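Local coordinates for protein beta-n-acetylhexosaminidase (PDB 4AZI) that probably cleaves terminal beta-linked N-acetylglucosamine residues from glycans, as a catalytic module of a pneumococcal family 20 exo-beta-D-N-acetylglucosaminidase, at residues 37-42 with 348-353; 13-18 with 28-33; 99-104 with 109-114. The protein carries 2 engineered substitutions. All coordinates share one frame; numbering follows the deposited sequence.

Contact 1: residues 37-42 with 348-353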
loop_
_atom_site.group_PDB
_atom_site.type_symbol
_atom_site.label_atom_id
_atom_site.label_comp_id
_atom_site.label_asym_id
_atom_site.label_seq_id
_atom_site.Cartn_x
_atom_site.Cartn_y
_atom_site.Cartn_z
ATOM N N LEU A 37 -12.350 -11.488 7.252
ATOM C CA LEU A 37 -11.204 -12.059 7.950
ATOM C C LEU A 37 -10.709 -11.135 9.067
ATOM O O LEU A 37 -9.891 -11.540 9.893
ATOM C CB LEU A 37 -10.078 -12.389 6.955
ATOM C CG LEU A 37 -10.355 -13.517 5.943
ATOM C CD1 LEU A 37 -9.276 -13.580 4.870
ATOM C CD2 LEU A 37 -10.511 -14.867 6.628
ATOM N N GLY A 38 -11.218 -9.905 9.091
ATOM C CA GLY A 38 -10.927 -8.967 10.180
ATOM C C GLY A 38 -9.751 -8.030 9.986
ATOM O O GLY A 38 -9.228 -7.467 10.964
ATOM N N TYR A 39 -9.344 -7.849 8.731
ATOM C CA TYR A 39 -8.381 -6.814 8.346
ATOM C C TYR A 39 -8.979 -5.429 8.567
ATOM O O TYR A 39 -10.187 -5.301 8.750
ATOM C CB TYR A 39 -7.993 -6.973 6.870
ATOM C CG TYR A 39 -7.102 -8.157 6.601
ATOM C CD1 TYR A 39 -7.632 -9.451 6.479
ATOM C CD2 TYR A 39 -5.725 -7.989 6.467
ATOM C CE1 TYR A 39 -6.812 -10.544 6.248
ATOM C CE2 TYR A 39 -4.894 -9.074 6.229
ATOM C CZ TYR A 39 -5.443 -10.350 6.117
ATOM O OH TYR A 39 -4.606 -11.416 5.890
ATOM N N SER A 40 -8.136 -4.396 8.548
ATOM C CA SER A 40 -8.624 -3.035 8.706
ATOM C C SER A 40 -8.466 -2.177 7.446
ATOM O O SER A 40 -9.150 -1.164 7.300
ATOM C CB SER A 40 -7.942 -2.346 9.902
ATOM O OG SER A 40 -6.539 -2.306 9.716
ATOM N N ASP A 41 -7.561 -2.573 6.552
ATOM C CA ASP A 41 -7.203 -1.741 5.395
ATOM C C ASP A 41 -6.846 -2.553 4.155
ATOM O O ASP A 41 -6.332 -3.666 4.267
ATOM C CB ASP A 41 -5.996 -0.853 5.737
ATOM C CG ASP A 41 -6.267 0.090 6.900
ATOM O OD1 ASP A 41 -6.784 1.207 6.671
ATOM O OD2 ASP A 41 -5.956 -0.288 8.048
ATOM N N VAL A 42 -7.089 -1.962 2.984
ATOM C CA VAL A 42 -6.529 -2.445 1.721
ATOM C C VAL A 42 -5.497 -1.424 1.235
ATOM O O VAL A 42 -5.817 -0.246 1.047
ATOM C CB VAL A 42 -7.624 -2.676 0.644
ATOM C CG1 VAL A 42 -7.005 -2.967 -0.714
ATOM C CG2 VAL A 42 -8.540 -3.821 1.042
ATOM N N ALA A 348 -4.796 -17.473 6.187
ATOM C CA ALA A 348 -3.709 -18.006 7.015
ATOM C C ALA A 348 -3.131 -16.967 7.989
ATOM O O ALA A 348 -2.953 -17.256 9.174
ATOM C CB ALA A 348 -2.613 -18.587 6.135
ATOM N N PHE A 349 -2.858 -15.764 7.486
ATOM C CA PHE A 349 -2.358 -14.649 8.315
ATOM C C PHE A 349 -3.372 -14.268 9.408
ATOM O O PHE A 349 -2.996 -14.047 10.557
ATOM C CB PHE A 349 -2.008 -13.443 7.429
ATOM C CG PHE A 349 -1.152 -12.393 8.106
ATOM C CD1 PHE A 349 -0.081 -12.751 8.930
ATOM C CD2 PHE A 349 -1.394 -11.037 7.882
ATOM C CE1 PHE A 349 0.707 -11.775 9.538
ATOM C CE2 PHE A 349 -0.608 -10.060 8.486
ATOM C CZ PHE A 349 0.446 -10.430 9.311
ATOM N N ALA A 350 -4.655 -14.211 9.050
ATOM C CA ALA A 350 -5.705 -13.920 10.027
ATOM C C ALA A 350 -5.830 -15.045 11.059
ATOM O O ALA A 350 -5.922 -14.781 12.259
ATOM C CB ALA A 350 -7.036 -13.668 9.335
ATOM N N ASP A 351 -5.812 -16.293 10.586
ATOM C CA ASP A 351 -5.956 -17.463 11.466
ATOM C C ASP A 351 -4.817 -17.638 12.465
ATOM O O ASP A 351 -5.041 -18.086 13.592
ATOM C CB ASP A 351 -6.153 -18.745 10.652
ATOM C CG ASP A 351 -7.576 -18.906 10.160
ATOM O OD1 ASP A 351 -8.466 -18.170 10.641
ATOM O OD2 ASP A 351 -7.815 -19.766 9.292
ATOM N N HIS A 352 -3.605 -17.288 12.054
ATOM C CA HIS A 352 -2.445 -17.365 12.938
ATOM C C HIS A 352 -2.397 -16.243 13.941
ATOM O O HIS A 352 -1.629 -16.302 14.899
ATOM C CB HIS A 352 -1.152 -17.405 12.128
ATOM C CG HIS A 352 -0.848 -18.757 11.530
ATOM N ND1 HIS A 352 -0.714 -19.871 12.280
ATOM C CD2 HIS A 352 -0.630 -19.144 10.211
ATOM C CE1 HIS A 352 -0.438 -20.918 11.481
ATOM N NE2 HIS A 352 -0.388 -20.471 10.216
ATOM N N ASN A 353 -3.213 -15.210 13.733
ATOM C CA ASN A 353 -3.185 -14.007 14.575
ATOM C C ASN A 353 -4.578 -13.548 15.010
ATOM O O ASN A 353 -4.925 -12.369 14.861
ATOM C CB ASN A 353 -2.483 -12.870 13.830
ATOM C CG ASN A 353 -1.001 -13.112 13.661
ATOM O OD1 ASN A 353 -0.244 -13.041 14.623
ATOM N ND2 ASN A 353 -0.576 -13.368 12.429
#

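Contact 2: residues 13-18 with 28-33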
loop_
_atom_site.group_PDB
_atom_site.type_symbol
_atom_site.label_atom_id
_atom_site.label_comp_id
_atom_site.label_asym_id
_atom_site.label_seq_id
_atom_site.Cartn_x
_atom_site.Cartn_y
_atom_site.Cartn_z
ATOM N N ILE A 13 -3.838 -5.724 3.816
ATOM C CA ILE A 13 -3.532 -6.507 2.623
ATOM C C ILE A 13 -3.124 -5.534 1.510
ATOM O O ILE A 13 -3.848 -4.582 1.205
ATOM C CB ILE A 13 -4.712 -7.457 2.210
ATOM C CG1 ILE A 13 -4.399 -8.238 0.925
ATOM C CG2 ILE A 13 -6.040 -6.712 2.108
ATOM C CD1 ILE A 13 -3.195 -9.159 1.036
ATOM N N SER A 14 -1.941 -5.746 0.942
ATOM C CA SER A 14 -1.447 -4.902 -0.152
ATOM C C SER A 14 -1.630 -5.614 -1.488
ATOM O O SER A 14 -1.354 -6.807 -1.591
ATOM C CB SER A 14 0.025 -4.520 0.058
ATOM O OG SER A 14 0.521 -3.740 -1.023
ATOM N N ILE A 15 -2.098 -4.868 -2.492
ATOM C CA ILE A 15 -2.334 -5.383 -3.845
ATOM C C ILE A 15 -1.627 -4.492 -4.881
ATOM O O ILE A 15 -1.922 -3.294 -4.997
ATOM C CB ILE A 15 -3.856 -5.466 -4.173
ATOM C CG1 ILE A 15 -4.612 -6.442 -3.240
ATOM C CG2 ILE A 15 -4.094 -5.773 -5.643
ATOM C CD1 ILE A 15 -4.242 -7.917 -3.346
ATOM N N ASP A 16 -0.698 -5.091 -5.624
ATOM C CA ASP A 16 0.057 -4.413 -6.680
ATOM C C ASP A 16 -0.821 -4.238 -7.926
ATOM O O ASP A 16 -0.724 -5.003 -8.891
ATOM C CB ASP A 16 1.342 -5.224 -6.981
ATOM C CG ASP A 16 2.293 -4.543 -7.976
ATOM O OD1 ASP A 16 2.062 -3.390 -8.407
ATOM O OD2 ASP A 16 3.299 -5.194 -8.340
ATOM N N ALA A 17 -1.690 -3.229 -7.894
ATOM C CA ALA A 17 -2.515 -2.881 -9.054
ATOM C C ALA A 17 -1.824 -1.812 -9.895
ATOM O O ALA A 17 -2.461 -1.102 -10.675
ATOM C CB ALA A 17 -3.898 -2.422 -8.617
ATOM N N GLY A 18 -0.516 -1.684 -9.699
ATOM C CA GLY A 18 0.306 -0.786 -10.489
ATOM C C GLY A 18 0.863 -1.500 -11.701
ATOM O O GLY A 18 0.708 -1.035 -12.830
ATOM N N LYS A 28 -13.248 -5.040 -4.999
ATOM C CA LYS A 28 -14.380 -5.147 -4.074
ATOM C C LYS A 28 -14.384 -6.508 -3.375
ATOM O O LYS A 28 -14.599 -6.577 -2.169
ATOM C CB LYS A 28 -15.715 -4.918 -4.795
ATOM C CG LYS A 28 -16.063 -3.460 -5.080
ATOM C CD LYS A 28 -17.352 -3.356 -5.894
ATOM C CE LYS A 28 -18.250 -2.230 -5.406
ATOM N NZ LYS A 28 -19.573 -2.158 -6.111
ATOM N N ARG A 29 -14.144 -7.582 -4.129
ATOM C CA ARG A 29 -14.032 -8.932 -3.559
ATOM C C ARG A 29 -12.901 -9.079 -2.534
ATOM O O ARG A 29 -13.055 -9.766 -1.518
ATOM C CB ARG A 29 -13.850 -9.970 -4.661
ATOM C CG ARG A 29 -15.110 -10.265 -5.448
ATOM C CD ARG A 29 -15.197 -11.749 -5.730
ATOM N NE ARG A 29 -15.627 -12.486 -4.535
ATOM C CZ ARG A 29 -15.598 -13.810 -4.400
ATOM N NH1 ARG A 29 -15.154 -14.582 -5.383
ATOM N NH2 ARG A 29 -16.020 -14.368 -3.271
ATOM N N ILE A 30 -11.761 -8.454 -2.822
ATOM C CA ILE A 30 -10.652 -8.361 -1.865
ATOM C C ILE A 30 -11.087 -7.635 -0.580
ATOM O O ILE A 30 -10.808 -8.107 0.524
ATOM C CB ILE A 30 -9.413 -7.680 -2.505
ATOM C CG1 ILE A 30 -8.774 -8.616 -3.542
ATOM C CG2 ILE A 30 -8.403 -7.240 -1.438
ATOM C CD1 ILE A 30 -7.819 -7.937 -4.504
ATOM N N VAL A 31 -11.771 -6.496 -0.739
ATOM C CA VAL A 31 -12.362 -5.737 0.378
ATOM C C VAL A 31 -13.279 -6.631 1.230
ATOM O O VAL A 31 -13.163 -6.658 2.460
ATOM C CB VAL A 31 -13.155 -4.503 -0.138
ATOM C CG1 VAL A 31 -14.110 -3.967 0.922
ATOM C CG2 VAL A 31 -12.206 -3.405 -0.598
ATOM N N ASP A 32 -14.167 -7.360 0.548
ATOM C CA ASP A 32 -15.074 -8.347 1.153
ATOM C C ASP A 32 -14.340 -9.389 1.980
ATOM O O ASP A 32 -14.705 -9.653 3.127
ATOM C CB ASP A 32 -15.857 -9.095 0.063
ATOM C CG ASP A 32 -16.918 -8.244 -0.592
ATOM O OD1 ASP A 32 -17.203 -7.140 -0.086
ATOM O OD2 ASP A 32 -17.480 -8.701 -1.611
ATOM N N LYS A 33 -13.323 -9.998 1.371
ATOM C CA LYS A 33 -12.519 -11.010 2.036
ATOM C C LYS A 33 -11.746 -10.430 3.206
ATOM O O LYS A 33 -11.610 -11.087 4.228
ATOM C CB LYS A 33 -11.557 -11.688 1.055
ATOM C CG LYS A 33 -10.989 -13.004 1.562
ATOM C CD LYS A 33 -12.087 -14.042 1.745
ATOM C CE LYS A 33 -11.547 -15.335 2.326
ATOM N NZ LYS A 33 -12.644 -16.324 2.563
#

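Contact 3: residues 99-104 with 109-114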
loop_
_atom_site.group_PDB
_atom_site.type_symbol
_atom_site.label_atom_id
_atom_site.label_comp_id
_atom_site.label_asym_id
_atom_site.label_seq_id
_atom_site.Cartn_x
_atom_site.Cartn_y
_atom_site.Cartn_z
ATOM N N GLU A 99 -15.925 4.780 -5.721
ATOM C CA GLU A 99 -16.826 3.693 -5.325
ATOM C C GLU A 99 -16.147 2.641 -4.440
ATOM O O GLU A 99 -16.765 2.137 -3.504
ATOM C CB GLU A 99 -17.455 3.022 -6.555
ATOM C CG GLU A 99 -18.272 1.771 -6.232
ATOM C CD GLU A 99 -19.169 1.302 -7.374
ATOM O OE1 GLU A 99 -19.043 1.826 -8.502
ATOM O OE2 GLU A 99 -20.006 0.409 -7.140
ATOM N N LEU A 100 -14.893 2.302 -4.742
ATOM C CA LEU A 100 -14.150 1.327 -3.928
ATOM C C LEU A 100 -13.952 1.847 -2.502
ATOM O O LEU A 100 -14.157 1.119 -1.528
ATOM C CB LEU A 100 -12.803 0.967 -4.577
ATOM C CG LEU A 100 -11.899 -0.054 -3.873
ATOM C CD1 LEU A 100 -12.504 -1.460 -3.884
ATOM C CD2 LEU A 100 -10.530 -0.062 -4.536
ATOM N N ILE A 101 -13.561 3.112 -2.395
ATOM C CA ILE A 101 -13.381 3.772 -1.105
ATOM C C ILE A 101 -14.680 3.839 -0.283
ATOM O O ILE A 101 -14.685 3.479 0.891
ATOM C CB ILE A 101 -12.749 5.167 -1.287
ATOM C CG1 ILE A 101 -11.352 5.023 -1.923
ATOM C CG2 ILE A 101 -12.679 5.906 0.050
ATOM C CD1 ILE A 101 -10.650 6.334 -2.219
ATOM N N GLU A 102 -15.777 4.283 -0.895
ATOM C CA GLU A 102 -17.084 4.275 -0.231
ATOM C C GLU A 102 -17.462 2.865 0.212
ATOM O O GLU A 102 -17.896 2.664 1.351
ATOM C CB GLU A 102 -18.194 4.793 -1.155
ATOM C CG GLU A 102 -17.861 6.034 -1.958
ATOM C CD GLU A 102 -18.755 7.217 -1.649
ATOM O OE1 GLU A 102 -18.991 7.499 -0.453
ATOM O OE2 GLU A 102 -19.212 7.874 -2.615
ATOM N N TYR A 103 -17.313 1.902 -0.705
ATOM C CA TYR A 103 -17.683 0.497 -0.460
ATOM C C TYR A 103 -16.892 -0.094 0.698
ATOM O O TYR A 103 -17.461 -0.743 1.588
ATOM C CB TYR A 103 -17.458 -0.341 -1.724
ATOM C CG TYR A 103 -17.849 -1.800 -1.606
ATOM C CD1 TYR A 103 -19.174 -2.200 -1.771
ATOM C CD2 TYR A 103 -16.888 -2.786 -1.351
ATOM C CE1 TYR A 103 -19.537 -3.538 -1.673
ATOM C CE2 TYR A 103 -17.242 -4.126 -1.246
ATOM C CZ TYR A 103 -18.570 -4.497 -1.411
ATOM O OH TYR A 103 -18.944 -5.821 -1.315
ATOM N N ALA A 104 -15.579 0.136 0.676
ATOM C CA ALA A 104 -14.700 -0.279 1.760
ATOM C C ALA A 104 -15.116 0.384 3.076
ATOM O O ALA A 104 -15.150 -0.277 4.122
ATOM C CB ALA A 104 -13.248 0.029 1.426
ATOM N N ILE A 109 -13.396 -0.748 6.336
ATOM C CA ILE A 109 -12.100 -1.026 5.724
ATOM C C ILE A 109 -11.585 0.298 5.156
ATOM O O ILE A 109 -12.275 0.955 4.381
ATOM C CB ILE A 109 -12.218 -2.086 4.590
ATOM C CG1 ILE A 109 -12.666 -3.461 5.125
ATOM C CG2 ILE A 109 -10.919 -2.217 3.803
ATOM C CD1 ILE A 109 -11.775 -4.084 6.187
ATOM N N GLY A 110 -10.387 0.702 5.559
ATOM C CA GLY A 110 -9.752 1.853 4.944
ATOM C C GLY A 110 -9.081 1.490 3.631
ATOM O O GLY A 110 -8.754 0.329 3.389
ATOM N N LEU A 111 -8.899 2.475 2.763
ATOM C CA LEU A 111 -8.023 2.306 1.611
ATOM C C LEU A 111 -6.736 3.113 1.811
ATOM O O LEU A 111 -6.770 4.267 2.239
ATOM C CB LEU A 111 -8.711 2.719 0.303
ATOM C CG LEU A 111 -7.858 2.428 -0.940
ATOM C CD1 LEU A 111 -8.189 1.064 -1.534
ATOM C CD2 LEU A 111 -8.008 3.520 -1.984
ATOM N N ILE A 112 -5.602 2.489 1.513
ATOM C CA ILE A 112 -4.338 3.197 1.472
ATOM C C ILE A 112 -3.756 3.162 0.061
ATOM O O ILE A 112 -3.211 2.139 -0.360
ATOM C CB ILE A 112 -3.296 2.632 2.467
ATOM C CG1 ILE A 112 -3.884 2.447 3.870
ATOM C CG2 ILE A 112 -2.065 3.532 2.502
ATOM C CD1 ILE A 112 -2.979 1.669 4.817
ATOM N N PRO A 113 -3.848 4.283 -0.673
ATOM C CA PRO A 113 -3.224 4.339 -1.999
ATOM C C PRO A 113 -1.704 4.503 -1.965
ATOM O O PRO A 113 -1.162 5.186 -1.075
ATOM C CB PRO A 113 -3.844 5.595 -2.606
ATOM C CG PRO A 113 -4.072 6.492 -1.426
ATOM C CD PRO A 113 -4.494 5.564 -0.314
ATOM N N ALA A 114 -1.035 3.908 -2.951
ATOM C CA ALA A 114 0.375 4.168 -3.234
ATOM C C ALA A 114 0.560 4.639 -4.680
ATOM O O ALA A 114 -0.025 4.054 -5.613
ATOM C CB ALA A 114 1.224 2.929 -2.963
HETATM O O HOH W 1 -12.558 3.331 2.608
#

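Contact 1: residues 37-42 with 348-353
Apolar contacts between L37, Y39, F349 and A350 carry this contact. The methyl CB of A350 sits 4.1 Å from CB of L37. The backbone O of L37 packs against the same CB of A350 at 3.6 Å. This methyl also lies obliquely to the Y39 ring, 4.4 Å from CE1 of Y39. The side chains of Y39 and F349 cross at about a right angle. CE2 of Y39 comes to 4.3 Å from CD2 of F349, and OH of Y39 lies 3.6 Å from CB of F349. The F349 side chain is turned with CG anti to the backbone N (chi1 -164°), and its ring meets OH of Y39 at the edge, in plane. Other rings add to this cluster: F357 meets Y39 edge-to-face, and W279 meets F349 with the planes inclined.

The segments belong to a TIM barrel, the fold of family 20 catalytic domains. Residues 37-42 lead from helix 24-37 into the second barrel strand, and 348-353 end the helix that follows the eighth.

No hydrogen bond joins the two segments. OH of Y39 hydrogen-bonds to the backbone O of M346, earlier in the helix. Within 348-353, ND2 of N353 donates a hydrogen bond to O of F349 at 3.1 Å.

Contact 2: residues 13-18 with 28-33
The first beta-alpha-beta unit of the barrel, strand 10-16, helix 24-37 and strand 41-45, contains this contact. I13 and I15 of the strand point toward the helix, and I30 of the helix points back at them. S14, between the two isoleucines, points away from the helix, and its OG bonds to H43 on the next strand.

I15 and I30 reach toward each other tip to tip. CD1 of I30 lies 3.8 Å from CG1 of I15. It is also 3.8 Å from CD1 of I15, so one methyl meets the last two carbons of the opposing chain. In I30, CG1 is anti to the carbonyl carbon (chi1 -71°), and the near-extended second torsion (chi2 163°) carries CD1 out to I15. The other branch of I30 serves I13: the two CG2 methyls, of I13 and I30, are 4.3 Å apart. No hydrogen bond crosses between the segments.

Around this apolar group, I328 of the eighth strand touches both I13 and I15, F22 touches I15, and Y337 lies against I30. D16 forms a salt bridge with R19, a residue of the inhibitor pocket. Apolar packing of a strand against its following helix is typical of a TIM barrel.

Contact 3: residues 99-104 with 109-114
L111 is the apolar centre of this contact, with its CB directed at the helix and its two methyls divided between L100 and I101. Helix 94-106 precedes strand 110-117, the third strand of the TIM barrel, and covers it; a short connection joins the two. CD2 of L111 lies 3.7 Å from CG1 of I101, and the two side chains cross at about a right angle. CD1 of L111 is 4.0 Å from CD2 of L100, and these side chains too cross near a right angle. CG of L100 is anti to the backbone N (chi1 -179°), and from there CD2 reaches the leucine. L100 also packs on helix 24-37, and I101 touches F170 of helix 153-170.

Nearer the connection, the backbones close in. CB of A104 is 3.9 Å from CB of I109. It also lies 3.2 Å from O of I109, a tight fit. N of I109 donates to O of A104 at 2.9 Å, with an N-H...O angle of 159°. The donor stands above the carbonyl plane, about 43° out of it. Beside this direct bond, a water bridges the helix and the strand entry: it donates to O of I101 at 2.7 Å and to O of I109 at 3.0 Å.

From the N terminus, contact 2 closes first, bringing helix 24-37 back onto strand 10-16. The chain then leaves that helix into 37-42, where contact 1 opens, to close only at 348-353. Contact 3 is nested within that long loop and closes a short one between helix 94-106 and strand 110-117. Strands 10-16, 41-45 and 110-117 lie side by side in the barrel. Backbone bonds join I13 to D41, and S40 and V42 to G110 and I112. On the outer layer, K28 and D32 of contact 2 pair with E99 and Y103 of contact 3. Contact 1 ties the helix after the eighth strand to the turn leading from helix 24-37 into the second strand.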